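Local coordinates for protein DynF (Micromonospora chersina, PDB 6UBL) that is of unknown function but binds palmitic acid inside a beta barrel and belongs to the dynemicin biosynthesis pathway, where it may carry a hydrophobic intermediate or product, at residues T31-G36 against V66-S71. Numbering follows the deposited sequence.
Sequences TPPEPG and VVRSPS. With PLM (palmitic acid), chain C.
Arg68 reaches across to the proline-rich loop 31-36, and each step along its side chain has a neighbour there or in the bound palmitic acid. CB lies 3.8 Å from Gly36 O, the same oxygen that accepts the backbone N-H of Arg68 (N to O 3.0 Å). CG and CD run past the fatty-acid carboxyl group, Arg68 CD coming to 3.4 Å from O2 of the palmitic acid. The chain then bends about CG-CD (chi3 -79°), which places the guanidinium between Pro33 and Gly36; its NE forms a salt bridge with Asp38 of strand 37-50. Pro33 CG covers one guanidinium face, 3.4 Å from Arg68 NH1, and Gly36 O lies over the opposite face. In the guanidinium plane, Arg68 NH1 donates a nearly straight bond to Glu34 O (2.8 Å, 168° at the hydrogen), although it approaches from above the carbonyl plane. Strand 54-68 belongs to the beta barrel and pairs antiparallel with strand 37-50, with Val66 hydrogen-bonded to Asp38 through the backbone; the Gly36-Arg68 bond joins the loop to this strand. Water 1 links NH1 to Pro33 O and Ser69 O, while water 3 joins NH2 to Glu34 O. A leucine in place of Arg68 would probably leave Asp38 without its charged mate and Glu34 O without its guanidinium donor. Farther along, Pro35 CG meets Pro70 CB at 4.2 Å, and water 2 bridges Pro33 O to Ser71 N. Pro32 CB packs against Ser71 CB and OG, 3.6 Å from the hydroxyl oxygen, whose hydrogen-bond partner is Ser73 O.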
ATOM      1  N   THR A  31       2.384 -26.169  12.302  1.00 30.48           N
ATOM      2  CA  THR A  31       1.326 -27.077  11.863  1.00 32.20           C
ATOM      3  C   THR A  31       0.276 -26.314  11.068  1.00 29.65           C
ATOM      4  O   THR A  31      -0.393 -25.420  11.630  1.00 32.58           O
ATOM      5  CB  THR A  31       0.706 -27.765  13.076  1.00 35.33           C
ATOM      6  OG1 THR A  31       1.715 -28.499  13.778  1.00 35.66           O
ATOM      7  CG2 THR A  31      -0.411 -28.709  12.661  1.00 35.53           C
ATOM      8  N   PRO A  32       0.127 -26.581   9.771  1.00 29.64           N
ATOM      9  CA  PRO A  32      -0.926 -25.902   8.994  1.00 28.46           C
ATOM     10  C   PRO A  32      -2.298 -26.284   9.525  1.00 31.16           C
ATOM     11  O   PRO A  32      -2.642 -27.478   9.581  1.00 31.08           O
ATOM     12  CB  PRO A  32      -0.714 -26.440   7.570  1.00 30.59           C
ATOM     13  CG  PRO A  32       0.749 -26.864   7.534  1.00 33.49           C
ATOM     14  CD  PRO A  32       0.972 -27.434   8.919  1.00 31.59           C
ATOM     15  N   PRO A  33      -3.113 -25.315   9.951  1.00 29.57           N
ATOM     16  CA  PRO A  33      -4.405 -25.657  10.561  1.00 30.84           C
ATOM     17  C   PRO A  33      -5.501 -25.885   9.531  1.00 30.45           C
ATOM     18  O   PRO A  33      -5.436 -25.431   8.389  1.00 29.28           O
ATOM     19  CB  PRO A  33      -4.729 -24.416  11.402  1.00 28.74           C
ATOM     20  CG  PRO A  33      -4.110 -23.291  10.619  1.00 28.46           C
ATOM     21  CD  PRO A  33      -2.833 -23.864  10.037  1.00 31.33           C
ATOM     22  N   GLU A  34      -6.528 -26.606   9.974  0.64 31.32           N
ATOM     23  CA  GLU A  34      -7.757 -26.696   9.209  0.64 33.33           C
ATOM     24  C   GLU A  34      -8.355 -25.297   9.073  0.64 29.71           C
ATOM     25  O   GLU A  34      -8.149 -24.444   9.943  0.64 28.34           O
ATOM     26  CB  GLU A  34      -8.759 -27.597   9.937  0.64 41.28           C
ATOM     27  CG  GLU A  34      -8.227 -28.975  10.299  0.64 50.17           C
ATOM     28  CD  GLU A  34      -8.114 -29.895   9.101  0.64 54.23           C
ATOM     29  OE1 GLU A  34      -9.159 -30.321   8.570  0.64 55.95           O
ATOM     30  OE2 GLU A  34      -6.975 -30.191   8.685  0.64 55.73           O
ATOM     31  N   PRO A  35      -9.090 -25.026   7.996  1.00 26.83           N
ATOM     32  CA  PRO A  35      -9.680 -23.690   7.842  1.00 28.50           C
ATOM     33  C   PRO A  35     -10.562 -23.315   9.028  1.00 25.00           C
ATOM     34  O   PRO A  35     -11.275 -24.153   9.592  1.00 29.53           O
ATOM     35  CB  PRO A  35     -10.490 -23.779   6.543  1.00 33.17           C
ATOM     36  CG  PRO A  35     -10.516 -25.214   6.155  1.00 36.24           C
ATOM     37  CD  PRO A  35      -9.354 -25.893   6.833  1.00 32.60           C
ATOM     38  N   GLY A  36     -10.508 -22.037   9.392  1.00 26.04           N
ATOM     39  CA  GLY A  36     -11.314 -21.523  10.484  1.00 27.14           C
ATOM     40  C   GLY A  36     -11.282 -20.014  10.472  1.00 23.92           C
ATOM     41  O   GLY A  36     -10.502 -19.393   9.742  1.00 23.63           O
ATOM     42  N   VAL A  66     -10.472 -13.156  11.586  1.00 24.36           N
ATOM     43  CA  VAL A  66      -9.697 -13.391  10.373  1.00 23.93           C
ATOM     44  C   VAL A  66     -10.030 -14.788   9.870  1.00 24.40           C
ATOM     45  O   VAL A  66      -9.793 -15.776  10.574  1.00 24.77           O
ATOM     46  CB  VAL A  66      -8.186 -13.266  10.622  1.00 21.41           C
ATOM     47  CG1 VAL A  66      -7.401 -13.602   9.364  1.00 23.47           C
ATOM     48  CG2 VAL A  66      -7.835 -11.861  11.134  1.00 23.76           C
ATOM     49  N   VAL A  67     -10.582 -14.878   8.658  1.00 23.09           N
ATOM     50  CA  VAL A  67     -10.833 -16.179   8.042  1.00 23.20           C
ATOM     51  C   VAL A  67      -9.580 -16.634   7.303  1.00 22.87           C
ATOM     52  O   VAL A  67      -8.894 -15.838   6.637  1.00 24.18           O
ATOM     53  CB  VAL A  67     -12.052 -16.148   7.102  1.00 24.52           C
ATOM     54  CG1 VAL A  67     -11.842 -15.194   5.953  1.00 24.48           C
ATOM     55  CG2 VAL A  67     -12.334 -17.562   6.581  1.00 25.32           C
ATOM     56  N   ARG A  68      -9.279 -17.922   7.429  1.00 24.29           N
ATOM     57  CA  ARG A  68      -8.169 -18.563   6.745  1.00 22.07           C
ATOM     58  C   ARG A  68      -8.702 -19.516   5.684  1.00 23.31           C
ATOM     59  O   ARG A  68      -9.669 -20.253   5.920  1.00 25.35           O
ATOM     60  CB  ARG A  68      -7.301 -19.365   7.711  1.00 22.26           C
ATOM     61  CG  ARG A  68      -6.425 -18.539   8.633  1.00 22.93           C
ATOM     62  CD  ARG A  68      -5.653 -19.403   9.650  1.00 22.85           C
ATOM     63  NE  ARG A  68      -6.469 -19.823  10.777  1.00 25.07           N
ATOM     64  CZ  ARG A  68      -7.123 -20.973  10.863  1.00 25.36           C
ATOM     65  NH1 ARG A  68      -7.057 -21.872   9.888  1.00 24.89           N
ATOM     66  NH2 ARG A  68      -7.845 -21.239  11.950  1.00 27.34           N
ATOM     67  N   SER A  69      -8.051 -19.520   4.524  1.00 23.35           N
ATOM     68  CA  SER A  69      -8.314 -20.531   3.518  1.00 24.28           C
ATOM     69  C   SER A  69      -7.777 -21.857   4.038  1.00 23.56           C
ATOM     70  O   SER A  69      -6.992 -21.889   4.991  1.00 24.84           O
ATOM     71  CB  SER A  69      -7.570 -20.177   2.230  1.00 23.19           C
ATOM     72  OG  SER A  69      -6.153 -20.328   2.388  1.00 23.58           O
ATOM     73  N   PRO A  70      -8.140 -22.970   3.408  1.00 25.19           N
ATOM     74  CA  PRO A  70      -7.403 -24.208   3.672  1.00 27.44           C
ATOM     75  C   PRO A  70      -5.947 -23.994   3.288  1.00 28.41           C
ATOM     76  O   PRO A  70      -5.628 -23.214   2.387  1.00 26.53           O
ATOM     77  CB  PRO A  70      -8.080 -25.243   2.759  1.00 28.43           C
ATOM     78  CG  PRO A  70      -8.766 -24.432   1.696  1.00 30.76           C
ATOM     79  CD  PRO A  70      -9.170 -23.143   2.365  1.00 24.95           C
ATOM     80  N   SER A  71      -5.049 -24.678   3.987  1.00 28.26           N
ATOM     81  CA  SER A  71      -3.642 -24.581   3.634  1.00 27.24           C
ATOM     82  C   SER A  71      -3.399 -25.270   2.302  1.00 28.24           C
ATOM     83  O   SER A  71      -4.021 -26.287   1.991  1.00 29.40           O
ATOM     84  CB  SER A  71      -2.770 -25.253   4.703  1.00 30.19           C
ATOM     85  OG  SER A  71      -1.414 -25.218   4.295  1.00 33.36           O
TER
HETATM   86  C1  PLM C 301      -4.432 -15.764  11.193  1.00 26.72           C
HETATM   87  O1  PLM C 301      -5.608 -15.566  11.728  1.00 27.89           O
HETATM   88  O2  PLM C 301      -3.902 -16.843  11.130  1.00 28.65           O
HETATM   89  C2  PLM C 301      -3.786 -14.516  10.682  1.00 30.96           C
HETATM   90  C3  PLM C 301      -3.769 -13.350  11.635  1.00 33.20           C
HETATM   91  C4  PLM C 301      -3.050 -12.211  10.977  1.00 38.34           C
HETATM   92  C5  PLM C 301      -3.509 -10.862  11.385  1.00 39.44           C
HETATM   93  C6  PLM C 301      -2.807  -9.770  10.614  1.00 47.12           C
HETATM   94  C7  PLM C 301      -2.420  -8.630  11.516  1.00 56.47           C
HETATM   95  C8  PLM C 301      -3.563  -8.175  12.389  1.00 61.11           C
HETATM   96  C9  PLM C 301      -4.733  -7.624  11.622  1.00 62.79           C
HETATM   97  CA  PLM C 301      -4.654  -6.130  11.469  1.00 66.98           C
HETATM   98  CB  PLM C 301      -5.062  -5.414  12.742  1.00 67.92           C
HETATM   99  CC  PLM C 301      -5.861  -4.177  12.459  1.00 64.69           C
HETATM  100  CD  PLM C 301      -5.139  -2.881  12.709  1.00 57.49           C
HETATM  101  CE  PLM C 301      -5.667  -1.789  11.815  1.00 50.83           C
HETATM  102  CF  PLM C 301      -5.408  -0.391  12.285  1.00 50.35           C
HETATM  103  CG  PLM C 301      -5.980   0.620  11.358  1.00 51.13           C
HETATM  104  O   HOH W   1      -5.819 -22.636   7.432  1.00 25.09           O
HETATM  105  O   HOH W   2      -5.758 -26.508   5.819  1.00 33.67           O
HETATM  106  O   HOH W   3      -8.986 -23.889  12.476  1.00 32.87           O